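Long-range contacts in extracellular ligand-binding receptor (Sphaerobacter thermophilus, PDB 4ZPJ), which probably captures a small extracellular ligand and hands it to an ABC transporter, as substrate-binding proteins of the leucine-binding protein family do: residues R56-T62 against H122-T128; S165-F169 against L366-K370; N175-A180 against E207-F212; A183-E188 against R215-G221; S387-T393 against D417-L421. All blocks are in the same frame, centred on the assembly; numbering follows the deposited sequence.

Overall arrangement
From the N terminus, contact 1 closes a loop of about 60 residues, pairing two parallel strands in the core of the first lobe's sheet. Contact 2 then closes a loop of nearly 200 residues, bringing helix 362-371 back against the edge strand 168-170 of that same sheet. Nested inside this loop are contacts 3 and 4, whose segments alternate along the chain and so cross: the connection 175-180 and helix 180-188 both lie along helix 203-218 in the second lobe. Contact 5, last in the chain, closes the 23-residue loop of hairpin 390-401 and 407-418. It touches contact 2 through Gln-388 and contact 3 through Gln-177, and so links the parts belonging to the two lobes.

Contact 1 of 5, residues R56-T62 against H122-T128; sequences RIGVLLT and HLIAGIT
Gly-58 to Leu-60 pair in parallel with Ile-124 to Gly-126, as neighbouring strands in the Rossmann-like sheet of the first lobe, the alpha/beta build of type I periplasmic binding proteins. Backbone hydrogen bonds run the length of the pairing. Gly-58 N gives to Leu-123 O at 2.8 Å while Gly-58 O receives Ala-125 N; two residues on, Leu-60 N gives to Ala-125 O and Leu-60 O takes Ile-127 N, that last bond nearly straight at 178°. Val-59 CA also points its hydrogen at Ala-125 O, 3.3 Å away, in a CA-H...O contact. Gly-126 sits at a positive phi, and any CB there would run into Leu-60 O.

Among the apolar side chains, Ile-57 and Leu-123 lie alongside each other, CG2 to CD2 3.7 Å. Leu-61 keeps CG anti to its own carbonyl carbon (chi1 -78°), which carries CD2 across to Gly-126 CA at 3.7 Å.

Polar groups close both ends. His-122 N bonds to Arg-56 O at 2.8 Å, and His-122 CE1 stands over one face of the Arg-56 guanidinium, 3.4 Å from NH2, with the two planes 53° apart; Arg-56 NE itself gives to Arg-120 O. At the far end the Thr-62 hydroxyl has its strongest partner in Ser-101 OG, but its backbone N is gripped by Thr-128 OG1 at 2.8 Å.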
# COMPACT_ATOMS: atom_id res chain seq x y z
N ARG A 56 -7.32 4.87 -24.48
CA ARG A 56 -7.76 3.63 -23.86
C ARG A 56 -6.83 3.13 -22.77
O ARG A 56 -5.68 2.82 -22.99
CB ARG A 56 -7.96 2.57 -24.93
CG ARG A 56 -9.22 2.72 -25.77
CD ARG A 56 -9.30 1.62 -26.85
NE ARG A 56 -8.04 1.53 -27.61
CZ ARG A 56 -7.73 2.26 -28.68
NH1 ARG A 56 -8.60 3.14 -29.17
NH2 ARG A 56 -6.52 2.11 -29.27
N ILE A 57 -7.38 2.99 -21.58
CA ILE A 57 -6.66 2.60 -20.44
C ILE A 57 -7.22 1.34 -19.80
O ILE A 57 -8.38 1.30 -19.38
CB ILE A 57 -6.74 3.70 -19.41
CG1 ILE A 57 -6.09 4.96 -19.98
CG2 ILE A 57 -6.01 3.23 -18.17
CD1 ILE A 57 -6.33 6.17 -19.11
N GLY A 58 -6.40 0.32 -19.70
CA GLY A 58 -6.84 -0.95 -19.12
C GLY A 58 -6.70 -0.90 -17.63
O GLY A 58 -5.77 -0.28 -17.12
N VAL A 59 -7.62 -1.50 -16.92
CA VAL A 59 -7.49 -1.64 -15.49
C VAL A 59 -7.70 -3.09 -15.16
O VAL A 59 -8.77 -3.68 -15.47
CB VAL A 59 -8.56 -0.80 -14.78
CG1 VAL A 59 -8.48 -0.98 -13.26
CG2 VAL A 59 -8.39 0.66 -15.19
N LEU A 60 -6.67 -3.68 -14.57
CA LEU A 60 -6.74 -5.11 -14.18
C LEU A 60 -6.75 -5.12 -12.67
O LEU A 60 -5.79 -4.66 -12.03
CB LEU A 60 -5.50 -5.86 -14.67
CG LEU A 60 -5.48 -7.36 -14.31
CD1 LEU A 60 -6.40 -8.12 -15.24
CD2 LEU A 60 -4.08 -7.96 -14.43
N LEU A 61 -7.82 -5.62 -12.07
CA LEU A 61 -7.90 -5.60 -10.60
C LEU A 61 -8.54 -6.88 -10.13
O LEU A 61 -9.21 -7.57 -10.91
CB LEU A 61 -8.68 -4.35 -10.13
CG LEU A 61 -7.89 -3.01 -10.13
CD1 LEU A 61 -8.78 -1.82 -9.80
CD2 LEU A 61 -6.72 -3.03 -9.17
N THR A 62 -8.33 -7.20 -8.85
CA THR A 62 -9.07 -8.29 -8.21
C THR A 62 -10.27 -7.67 -7.61
O THR A 62 -10.15 -6.90 -6.64
CB THR A 62 -8.28 -9.01 -7.12
OG1 THR A 62 -7.22 -9.74 -7.72
CG2 THR A 62 -9.16 -9.98 -6.39
N HIS A 122 -3.57 1.54 -24.24
CA HIS A 122 -2.30 2.24 -24.34
C HIS A 122 -1.52 2.22 -23.03
O HIS A 122 -0.36 2.59 -22.99
CB HIS A 122 -2.59 3.68 -24.77
CG HIS A 122 -3.31 3.78 -26.08
ND1 HIS A 122 -4.43 4.57 -26.25
CD2 HIS A 122 -3.10 3.17 -27.27
CE1 HIS A 122 -4.86 4.47 -27.49
NE2 HIS A 122 -4.07 3.63 -28.13
N LEU A 123 -2.18 1.79 -21.95
CA LEU A 123 -1.66 1.83 -20.61
C LEU A 123 -2.48 0.86 -19.73
O LEU A 123 -3.68 0.76 -19.90
CB LEU A 123 -1.76 3.28 -20.08
CG LEU A 123 -1.23 3.45 -18.66
CD1 LEU A 123 -0.57 4.80 -18.41
CD2 LEU A 123 -2.35 3.22 -17.66
N ILE A 124 -1.84 0.22 -18.76
CA ILE A 124 -2.54 -0.63 -17.80
C ILE A 124 -2.27 -0.17 -16.39
O ILE A 124 -1.13 0.10 -16.05
CB ILE A 124 -2.16 -2.11 -17.97
CG1 ILE A 124 -3.00 -2.73 -19.11
CG2 ILE A 124 -2.42 -2.95 -16.73
CD1 ILE A 124 -2.54 -4.11 -19.46
N ALA A 125 -3.32 -0.09 -15.57
CA ALA A 125 -3.19 0.27 -14.15
C ALA A 125 -3.77 -0.86 -13.33
O ALA A 125 -4.67 -1.57 -13.79
CB ALA A 125 -3.94 1.57 -13.84
N GLY A 126 -3.27 -1.02 -12.12
CA GLY A 126 -3.87 -1.96 -11.20
C GLY A 126 -2.89 -3.00 -10.68
O GLY A 126 -1.77 -2.64 -10.18
N ILE A 127 -3.35 -4.27 -10.77
CA ILE A 127 -2.67 -5.45 -10.29
C ILE A 127 -2.70 -5.60 -8.78
O ILE A 127 -1.89 -4.99 -8.02
CB ILE A 127 -1.25 -5.57 -10.79
CG1 ILE A 127 -1.21 -5.30 -12.31
CG2 ILE A 127 -0.74 -6.96 -10.40
CD1 ILE A 127 0.16 -5.52 -12.92
N THR A 128 -3.64 -6.41 -8.33
CA THR A 128 -3.93 -6.48 -6.93
C THR A 128 -2.96 -7.42 -6.21
O THR A 128 -2.42 -7.02 -5.23
CB THR A 128 -5.40 -6.90 -6.72
OG1 THR A 128 -6.22 -5.97 -7.41
CG2 THR A 128 -5.79 -6.93 -5.22

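Contact 2 of 5, residues S165-F169 against L366-K370; sequences SPYLF and LEALK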
# COMPACT_ATOMS: atom_id res chain seq x y z
N SER A 165 11.67 -3.03 -15.01
CA SER A 165 11.64 -2.67 -16.42
C SER A 165 11.20 -1.23 -16.54
O SER A 165 10.42 -0.76 -15.72
CB SER A 165 10.62 -3.64 -17.14
OG SER A 165 10.12 -3.10 -18.34
N PRO A 166 11.63 -0.52 -17.59
CA PRO A 166 11.13 0.87 -17.81
C PRO A 166 9.63 0.94 -18.09
O PRO A 166 9.04 2.00 -17.93
CB PRO A 166 11.89 1.35 -19.02
CG PRO A 166 12.74 0.22 -19.50
CD PRO A 166 12.60 -0.97 -18.58
N TYR A 167 9.00 -0.16 -18.47
CA TYR A 167 7.56 -0.17 -18.64
C TYR A 167 6.79 -0.31 -17.31
O TYR A 167 5.61 0.00 -17.29
CB TYR A 167 7.14 -1.25 -19.65
CG TYR A 167 7.71 -0.97 -21.01
CD1 TYR A 167 7.14 -0.02 -21.82
CD2 TYR A 167 8.80 -1.67 -21.48
CE1 TYR A 167 7.69 0.27 -23.07
CE2 TYR A 167 9.35 -1.39 -22.72
CZ TYR A 167 8.80 -0.41 -23.50
OH TYR A 167 9.33 -0.12 -24.74
N LEU A 168 7.44 -0.69 -16.20
CA LEU A 168 6.76 -0.92 -14.91
C LEU A 168 7.01 0.19 -13.89
O LEU A 168 8.14 0.52 -13.61
CB LEU A 168 7.20 -2.24 -14.28
CG LEU A 168 7.09 -3.44 -15.24
CD1 LEU A 168 7.66 -4.71 -14.60
CD2 LEU A 168 5.66 -3.64 -15.68
N PHE A 169 5.93 0.75 -13.39
CA PHE A 169 5.94 1.74 -12.35
C PHE A 169 5.11 1.23 -11.21
O PHE A 169 4.10 0.55 -11.44
CB PHE A 169 5.32 3.06 -12.85
CG PHE A 169 6.06 3.70 -13.99
CD1 PHE A 169 5.89 3.24 -15.30
CD2 PHE A 169 6.87 4.76 -13.77
CE1 PHE A 169 6.59 3.82 -16.36
CE2 PHE A 169 7.55 5.40 -14.84
CZ PHE A 169 7.40 4.92 -16.13
N LEU A 366 6.45 7.41 -21.39
CA LEU A 366 7.34 6.91 -20.36
C LEU A 366 8.20 7.96 -19.73
O LEU A 366 8.41 7.89 -18.49
CB LEU A 366 8.29 5.87 -20.90
CG LEU A 366 7.68 4.57 -21.42
CD1 LEU A 366 8.84 3.69 -21.88
CD2 LEU A 366 6.92 3.85 -20.36
N GLU A 367 8.73 8.88 -20.55
CA GLU A 367 9.52 9.96 -20.04
C GLU A 367 8.62 10.85 -19.20
O GLU A 367 9.05 11.33 -18.15
CB GLU A 367 10.27 10.77 -21.14
CG GLU A 367 11.11 9.93 -22.15
CD GLU A 367 12.43 10.56 -22.65
OE1 GLU A 367 13.39 10.62 -21.84
OE2 GLU A 367 12.56 10.94 -23.86
N ALA A 368 7.35 11.04 -19.60
CA ALA A 368 6.44 11.88 -18.78
C ALA A 368 6.10 11.18 -17.41
O ALA A 368 6.17 11.81 -16.33
CB ALA A 368 5.18 12.32 -19.53
N LEU A 369 5.81 9.90 -17.44
CA LEU A 369 5.58 9.15 -16.18
C LEU A 369 6.79 9.23 -15.26
O LEU A 369 6.62 9.51 -14.07
CB LEU A 369 5.26 7.71 -16.44
CG LEU A 369 3.92 7.52 -17.07
CD1 LEU A 369 3.89 6.21 -17.83
CD2 LEU A 369 2.80 7.56 -16.02
N LYS A 370 8.00 9.02 -15.80
CA LYS A 370 9.20 9.13 -14.96
C LYS A 370 9.32 10.49 -14.22
O LYS A 370 9.86 10.55 -13.09
CB LYS A 370 10.50 8.91 -15.75
CG LYS A 370 10.78 7.48 -16.11
CD LYS A 370 12.27 7.22 -16.42
CE LYS A 370 12.95 6.82 -15.13
NZ LYS A 370 14.42 6.96 -15.22
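Phe-169 lays one face of its ring against Leu-369, whose CB sits 3.9 Å from the ring centroid in a CH-pi contact, 30° off the normal, and only 3.5 Å from Phe-169 CZ. Leu-369 CD1 follows along the same ring at CE1. At the edge of the ring, near its plane, comes Leu-366 O, 3.9 Å from Phe-169 CZ; this carbonyl is already engaged by Lys-370 N within the helix, and it meets the aromatic C-H rim rather than the pi cloud.

Leu-366 works as a fork. With CG anti to its carbonyl carbon (chi1 -64°) and the chain extended beyond, its two methyls part toward different neighbours: CD1 meets Tyr-167 CE1 at 3.8 Å, while CD2 lies 3.7 Å from Pro-166 O and 4.0 Å from Phe-169 CE1. Helix 362-371 is thereby packed against the start of strand 168-170, the edge strand of the first lobe's sheet, so that a late part of the chain covers an early one. The strand is entered through a type I turn from Ser-165 to Leu-168, and Ser-165 OG accepts from Tyr-167 N at 3.1 Å, an ST turn within the bend; Pro-166 O, beside the Leu-366 methyl, accepts from Gln-388 NE2. Phe-169 also meets the ring of Phe-383. From the Lys-370 side chain CG lies 4.0 Å from Phe-169 CE2, while its NZ goes off to Pro-385 O.

Contact 3 of 5, residues N175-A180 against E207-F212; sequences NGQYDA and EEMAAF
Asn-175 ND2 gives a hydrogen bond to Glu-207 OE1 at 2.8 Å with an angle of 166°. The acceptor lies in the amide plane, yet ND2 meets Glu-207 OE1 from above the carboxylate plane. That oxygen also receives Gln-155 N. A weaker bond runs from Gly-176 N to Glu-208 OE2 at 3.2 Å.

Two waters add to the grip on Glu-208. Water 1 donates to both Asn-175 OD1 and Glu-208 OE2. Water 2 accepts from Tyr-178 N, donates to Glu-208 OE2 at 3.1 Å, and lies over the centre of the Tyr-178 ring.

Tight packing and the backbone angles together call for glycine at Gly-176. Its CA is 3.7 Å from Ala-211 CB, and a CB on Gly-176, at its positive phi, would clash with that methyl and jam against the Asn-175 carbonyl O. Here the chain passes from strand 168-170 of the first lobe into helix 180-188 of the second and lies down along helix 203-218; further on, Phe-212 CD2 rests 3.8 Å from Asp-179 O.

Then there is the acid pair. Glu-208 bends at chi2 (-95°), bringing OE1 to 2.5 Å from Asp-179 OD2, the carboxylates turned 57° apart. Asp-179 OD2 also hydrogen-bonds Ser-284 OG, and OD1 accepts from Gly-285 N. With two buried acid oxygens this close, one of the acids probably holds a proton and donates it to the other, leaving the pair with about one negative charge.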
# COMPACT_ATOMS: atom_id res chain seq x y z
N ASN A 175 6.50 -4.09 -0.41
CA ASN A 175 6.17 -4.57 0.94
C ASN A 175 7.20 -4.16 1.97
O ASN A 175 8.39 -4.34 1.76
CB ASN A 175 6.12 -6.10 0.97
CG ASN A 175 4.92 -6.63 0.26
OD1 ASN A 175 3.88 -6.05 0.33
ND2 ASN A 175 5.10 -7.65 -0.51
N GLY A 176 6.72 -3.67 3.07
CA GLY A 176 7.54 -3.17 4.13
C GLY A 176 7.86 -1.68 4.12
O GLY A 176 8.40 -1.12 5.11
N GLN A 177 7.58 -1.01 3.02
CA GLN A 177 8.11 0.37 2.82
C GLN A 177 7.46 1.39 3.77
O GLN A 177 8.10 2.35 4.13
CB GLN A 177 7.92 0.79 1.34
CG GLN A 177 8.39 2.18 0.95
CD GLN A 177 8.28 2.49 -0.54
OE1 GLN A 177 7.84 1.67 -1.30
NE2 GLN A 177 8.66 3.72 -0.96
N TYR A 178 6.19 1.21 4.16
CA TYR A 178 5.56 2.14 5.06
C TYR A 178 5.72 1.73 6.53
O TYR A 178 5.59 2.57 7.40
CB TYR A 178 4.10 2.47 4.66
CG TYR A 178 3.20 1.33 4.61
CD1 TYR A 178 2.71 0.78 5.79
CD2 TYR A 178 2.80 0.76 3.39
CE1 TYR A 178 1.89 -0.33 5.77
CE2 TYR A 178 1.98 -0.33 3.37
CZ TYR A 178 1.52 -0.87 4.58
OH TYR A 178 0.68 -1.93 4.66
N ASP A 179 6.08 0.48 6.78
CA ASP A 179 6.43 0.03 8.11
C ASP A 179 7.89 0.24 8.54
O ASP A 179 8.18 0.38 9.72
CB ASP A 179 5.99 -1.44 8.28
CG ASP A 179 4.47 -1.58 8.25
OD1 ASP A 179 3.81 -0.64 8.82
OD2 ASP A 179 3.92 -2.57 7.65
N ALA A 180 8.82 0.24 7.61
CA ALA A 180 10.21 0.31 7.96
C ALA A 180 10.54 1.57 8.77
O ALA A 180 11.29 1.48 9.72
CB ALA A 180 11.03 0.26 6.71
N GLU A 207 8.38 -10.51 3.77
CA GLU A 207 9.03 -9.31 3.23
C GLU A 207 8.89 -8.14 4.16
O GLU A 207 9.82 -7.34 4.26
CB GLU A 207 8.48 -8.96 1.85
CG GLU A 207 8.79 -10.05 0.79
CD GLU A 207 8.34 -9.71 -0.63
OE1 GLU A 207 7.73 -8.61 -0.86
OE2 GLU A 207 8.61 -10.54 -1.53
N GLU A 208 7.73 -8.03 4.84
CA GLU A 208 7.53 -6.99 5.89
C GLU A 208 8.43 -7.19 7.12
O GLU A 208 8.96 -6.22 7.69
CB GLU A 208 6.11 -7.01 6.35
CG GLU A 208 5.10 -6.52 5.32
CD GLU A 208 4.73 -5.03 5.47
OE1 GLU A 208 5.11 -4.41 6.51
OE2 GLU A 208 4.00 -4.51 4.57
N MSE A 209 8.61 -8.45 7.53
CA MSE A 209 9.53 -8.75 8.65
C MSE A 209 10.94 -8.34 8.26
O MSE A 209 11.66 -7.69 9.05
CB MSE A 209 9.47 -10.22 9.10
CG MSE A 209 8.20 -10.39 9.92
SE MSE A 209 8.12 -12.13 10.86
CE MSE A 209 8.55 -13.33 9.39
N ALA A 210 11.34 -8.69 7.05
CA ALA A 210 12.69 -8.42 6.58
C ALA A 210 12.96 -6.95 6.44
O ALA A 210 14.08 -6.52 6.69
CB ALA A 210 12.93 -9.12 5.24
N ALA A 211 11.95 -6.17 6.08
CA ALA A 211 12.15 -4.76 5.87
C ALA A 211 12.26 -4.09 7.23
O ALA A 211 13.08 -3.20 7.42
CB ALA A 211 11.02 -4.18 5.03
N PHE A 212 11.46 -4.56 8.18
CA PHE A 212 11.51 -4.03 9.52
C PHE A 212 12.84 -4.32 10.20
O PHE A 212 13.43 -3.45 10.79
CB PHE A 212 10.37 -4.55 10.38
CG PHE A 212 10.15 -3.73 11.62
CD1 PHE A 212 10.92 -3.94 12.77
CD2 PHE A 212 9.20 -2.71 11.63
CE1 PHE A 212 10.73 -3.19 13.90
CE2 PHE A 212 8.98 -1.97 12.78
CZ PHE A 212 9.76 -2.20 13.92
O HOH W 1 2.65 -5.24 2.57
O HOH W 2 4.89 -1.50 4.66

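Contact 4 of 5, residues A183-E188 against R215-G221; sequences ADYAYE and RFEQAGG. With ZN (zinc ion), chain E.
The Tyr-187 ring has one face covered by the end of the neighbouring helix: Ala-219 CB lies 4.0 Å from the ring centroid in a CH-pi contact, Ala-219 O comes within 3.1 Å of Tyr-187 CZ, and Phe-216 CE1 and Glu-188 OE2 stand at the ring edge. With CG anti to the backbone N (chi1 -169°), the tyrosine is carried over that helix end, where Gly-220 closes a Schellman motif. The Phe-216 ring carries Gly-221 CA over one face and has Ala-183 O at its edge, 3.7 Å from CD1. A serine at Tyr-187 has no ring, which would probably leave the Ala-219 methyl uncovered, a gap beside Phe-216 and Arg-193 without its cation-pi partner.

Helices 180-188 and 203-218, both in the second lobe, are also joined by charge. Arg-215 NE gives to the syn lone pair of Asp-184 OD2 at 2.9 Å, with weaker bonds from NH2, carboxylate and guanidinium planes 68° apart. Water 3 donates to Asp-184 OD1 and Arg-215 O. Glu-188 OE1 binds a zinc ion at 2.1 Å. The paired guanidinium probably keeps Asp-184 ionised, and the same Arg-215, through NH1 to Ser-422 O, also reaches the C-terminal tail.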
# COMPACT_ATOMS: atom_id res chain seq x y z
N ALA A 183 10.50 1.39 12.49
CA ALA A 183 11.62 0.75 13.16
C ALA A 183 12.62 1.81 13.57
O ALA A 183 13.18 1.75 14.66
CB ALA A 183 12.29 -0.24 12.25
N ASP A 184 12.84 2.80 12.70
CA ASP A 184 13.62 3.99 13.12
C ASP A 184 12.98 4.68 14.29
O ASP A 184 13.65 5.03 15.23
CB ASP A 184 13.78 4.99 11.96
CG ASP A 184 14.58 4.38 10.83
OD1 ASP A 184 15.81 4.21 10.97
OD2 ASP A 184 13.99 3.97 9.83
N TYR A 185 11.67 4.88 14.22
CA TYR A 185 10.97 5.52 15.31
C TYR A 185 11.12 4.73 16.61
O TYR A 185 11.32 5.31 17.66
CB TYR A 185 9.49 5.62 14.98
CG TYR A 185 8.72 6.50 15.92
CD1 TYR A 185 8.78 7.89 15.80
CD2 TYR A 185 7.96 5.96 16.94
CE1 TYR A 185 8.07 8.71 16.66
CE2 TYR A 185 7.27 6.76 17.82
CZ TYR A 185 7.35 8.15 17.69
OH TYR A 185 6.66 8.98 18.53
N ALA A 186 11.03 3.41 16.52
CA ALA A 186 11.16 2.52 17.69
C ALA A 186 12.52 2.67 18.37
O ALA A 186 12.62 2.69 19.62
CB ALA A 186 10.96 1.07 17.28
N TYR A 187 13.57 2.71 17.55
CA TYR A 187 14.94 2.84 18.03
C TYR A 187 15.21 4.27 18.50
O TYR A 187 15.64 4.48 19.65
CB TYR A 187 15.96 2.50 16.94
CG TYR A 187 17.37 2.38 17.51
CD1 TYR A 187 18.22 3.48 17.62
CD2 TYR A 187 17.85 1.16 17.93
CE1 TYR A 187 19.51 3.33 18.15
CE2 TYR A 187 19.12 1.01 18.45
CZ TYR A 187 19.93 2.10 18.57
OH TYR A 187 21.18 1.91 19.07
N GLU A 188 15.03 5.23 17.59
CA GLU A 188 15.46 6.62 17.83
C GLU A 188 14.62 7.35 18.88
O GLU A 188 15.15 8.03 19.70
CB GLU A 188 15.40 7.47 16.55
CG GLU A 188 16.10 6.92 15.32
CD GLU A 188 17.61 6.83 15.47
OE1 GLU A 188 18.27 6.38 14.50
OE2 GLU A 188 18.14 7.23 16.53
N ARG A 215 15.89 -2.15 8.77
CA ARG A 215 16.01 -0.81 9.35
C ARG A 215 16.32 -0.82 10.81
O ARG A 215 17.01 0.07 11.31
CB ARG A 215 14.72 0.01 9.23
CG ARG A 215 14.23 0.36 7.86
CD ARG A 215 15.17 1.25 7.09
NE ARG A 215 15.39 2.53 7.71
CZ ARG A 215 16.08 3.51 7.13
NH1 ARG A 215 16.60 3.32 5.93
NH2 ARG A 215 16.28 4.68 7.75
N PHE A 216 15.77 -1.80 11.55
CA PHE A 216 15.93 -1.79 13.00
C PHE A 216 17.34 -2.15 13.22
O PHE A 216 17.98 -1.60 14.11
CB PHE A 216 14.92 -2.72 13.71
CG PHE A 216 14.89 -2.61 15.23
CD1 PHE A 216 14.52 -1.45 15.85
CD2 PHE A 216 15.21 -3.70 16.02
CE1 PHE A 216 14.50 -1.35 17.24
CE2 PHE A 216 15.18 -3.64 17.41
CZ PHE A 216 14.82 -2.46 18.03
N GLU A 217 17.87 -3.05 12.40
CA GLU A 217 19.26 -3.51 12.56
C GLU A 217 20.26 -2.43 12.16
O GLU A 217 21.24 -2.24 12.84
CB GLU A 217 19.54 -4.82 11.79
CG GLU A 217 19.00 -6.04 12.51
CD GLU A 217 19.29 -7.37 11.83
OE1 GLU A 217 19.81 -7.38 10.70
OE2 GLU A 217 18.98 -8.39 12.43
N GLN A 218 19.98 -1.72 11.08
CA GLN A 218 20.80 -0.58 10.69
C GLN A 218 20.86 0.51 11.72
O GLN A 218 21.88 1.13 11.84
CB GLN A 218 20.29 0.01 9.39
CG GLN A 218 20.55 -0.92 8.22
CD GLN A 218 20.08 -0.41 6.87
OE1 GLN A 218 19.35 0.59 6.75
NE2 GLN A 218 20.51 -1.11 5.81
N ALA A 219 19.79 0.75 12.50
CA ALA A 219 19.91 1.78 13.56
C ALA A 219 20.68 1.31 14.77
O ALA A 219 20.98 2.13 15.66
CB ALA A 219 18.56 2.31 14.00
N GLY A 220 21.03 0.03 14.81
CA GLY A 220 21.71 -0.54 15.97
C GLY A 220 20.85 -1.44 16.85
O GLY A 220 21.31 -1.88 17.88
N GLY A 221 19.61 -1.76 16.46
CA GLY A 221 18.77 -2.62 17.29
C GLY A 221 19.03 -4.09 17.01
O GLY A 221 19.76 -4.44 16.11
ZN ZN E . 20.33 6.12 14.60
O HOH W 3 17.62 2.69 10.23

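Contact 5 of 5, residues S387-T393 against D417-L421; sequences SQGPVTT and DFDDL. With ZN (zinc ion), chain D; ZN (zinc ion), chain C.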
# COMPACT_ATOMS: atom_id res chain seq x y z
N SER A 387 14.31 2.43 -9.74
CA SER A 387 13.34 1.34 -9.45
C SER A 387 11.96 1.58 -10.05
O SER A 387 11.18 0.64 -10.29
CB SER A 387 13.19 1.14 -7.96
OG SER A 387 12.53 2.23 -7.28
N GLN A 388 11.67 2.85 -10.27
CA GLN A 388 10.33 3.31 -10.67
C GLN A 388 9.27 2.93 -9.67
O GLN A 388 8.10 2.83 -10.00
CB GLN A 388 9.99 2.88 -12.08
CG GLN A 388 10.98 3.48 -13.05
CD GLN A 388 10.61 3.38 -14.50
OE1 GLN A 388 11.19 4.06 -15.33
NE2 GLN A 388 9.69 2.50 -14.82
N GLY A 389 9.69 2.76 -8.42
CA GLY A 389 8.78 2.58 -7.30
C GLY A 389 8.66 3.97 -6.69
O GLY A 389 9.21 4.95 -7.24
N PRO A 390 7.91 4.08 -5.60
CA PRO A 390 7.59 5.37 -5.01
C PRO A 390 8.65 5.95 -4.14
O PRO A 390 9.27 5.23 -3.40
CB PRO A 390 6.40 5.05 -4.11
CG PRO A 390 5.84 3.81 -4.60
CD PRO A 390 7.05 3.02 -5.04
N VAL A 391 8.85 7.25 -4.27
CA VAL A 391 9.67 8.04 -3.38
C VAL A 391 8.63 9.02 -2.78
O VAL A 391 8.14 9.92 -3.44
CB VAL A 391 10.76 8.81 -4.12
CG1 VAL A 391 11.53 9.72 -3.18
CG2 VAL A 391 11.74 7.86 -4.79
N THR A 392 8.28 8.81 -1.53
CA THR A 392 7.08 9.42 -0.97
C THR A 392 7.18 9.67 0.55
O THR A 392 8.15 9.27 1.22
CB THR A 392 5.91 8.48 -1.30
OG1 THR A 392 4.69 9.19 -1.16
CG2 THR A 392 5.94 7.09 -0.47
N THR A 393 6.18 10.35 1.09
CA THR A 393 6.19 10.75 2.48
C THR A 393 5.48 9.62 3.24
O THR A 393 4.37 9.26 2.88
CB THR A 393 5.52 12.13 2.65
OG1 THR A 393 6.32 13.15 2.00
CG2 THR A 393 5.33 12.53 4.12
N ASP A 417 10.34 11.58 1.36
CA ASP A 417 11.29 11.05 0.38
C ASP A 417 11.83 9.69 0.79
O ASP A 417 13.00 9.37 0.63
CB ASP A 417 12.40 12.04 0.14
CG ASP A 417 11.86 13.44 -0.26
OD1 ASP A 417 11.57 13.74 -1.41
OD2 ASP A 417 11.84 14.31 0.59
N PHE A 418 10.94 8.87 1.28
CA PHE A 418 11.30 7.53 1.62
C PHE A 418 11.09 6.60 0.41
O PHE A 418 9.96 6.40 -0.06
CB PHE A 418 10.51 7.09 2.81
CG PHE A 418 11.14 5.92 3.52
CD1 PHE A 418 12.25 6.11 4.35
CD2 PHE A 418 10.65 4.65 3.33
CE1 PHE A 418 12.81 5.03 4.99
CE2 PHE A 418 11.23 3.56 3.93
CZ PHE A 418 12.28 3.74 4.78
N ASP A 419 12.18 6.04 -0.11
CA ASP A 419 12.11 5.22 -1.30
C ASP A 419 12.02 3.73 -1.01
O ASP A 419 12.10 3.31 0.15
CB ASP A 419 13.24 5.52 -2.27
CG ASP A 419 14.61 5.23 -1.71
OD1 ASP A 419 14.86 4.20 -1.03
OD2 ASP A 419 15.49 6.06 -2.01
N ASP A 420 11.87 2.94 -2.07
CA ASP A 420 11.67 1.50 -1.91
C ASP A 420 12.99 0.71 -1.91
O ASP A 420 13.02 -0.49 -2.07
CB ASP A 420 10.66 0.96 -2.96
CG ASP A 420 11.12 1.16 -4.39
OD1 ASP A 420 12.04 1.97 -4.63
OD2 ASP A 420 10.52 0.54 -5.29
N LEU A 421 14.11 1.37 -1.68
CA LEU A 421 15.37 0.71 -1.77
C LEU A 421 16.12 0.80 -0.48
O LEU A 421 17.22 0.33 -0.42
CB LEU A 421 16.21 1.38 -2.84
CG LEU A 421 15.74 1.32 -4.28
CD1 LEU A 421 16.60 2.28 -5.11
CD2 LEU A 421 15.89 -0.09 -4.77
ZN ZN D . 10.60 15.46 -1.21
ZN ZN C . 17.45 6.15 -1.20
O HOH W 4 8.08 13.01 0.09
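Thr-392 pairs with Phe-418 in an antiparallel hydrogen-bonded pair, Phe-418 N giving to Thr-392 O at 2.8 Å and Thr-392 N returning a longer bond to Phe-418 O at 3.3 Å. Val-391 straddles the chain opposite: with CG1 anti to the backbone N (chi1 176°), CG1 touches Asp-417 CA at 3.8 Å and CG2 lies alongside Asp-419 CB. Water 4 links Thr-393 OG1 to Asp-417 N.

These strands form the hairpin 390-401 and 407-418, and the pairing is interrupted by a G1 beta bulge in which Asp-417, at a phi of 54°, and Phe-418 together face Thr-392. Gln-177 NE2 gives to both Pro-390 O and Phe-418 O, drawing the connection into the second lobe up against the hairpin.

Past the bulge Asp-420 meets Ser-387, whose OG donates to the syn lone pair of Asp-420 OD1 at 2.7 Å and accepts from Gly-389 N, an ST turn. Asp-420 OD2 is taken by Thr-158 OG1. An alanine at Asp-420 would probably leave the Ser-387 and Thr-158 hydroxyls without this partner, Ser-387 OG keeping just the Gly-389 N bond among those described.

Two carboxylates bind zinc ions that are also held from elsewhere. Asp-417 grips one through OD1 at 2.0 Å and OD2 at 2.5 Å. Asp-419 OD1 accepts from Leu-421 N in an Asx turn and bonds Ser-422 OG, while OD2 binds the other zinc at 2.1 Å.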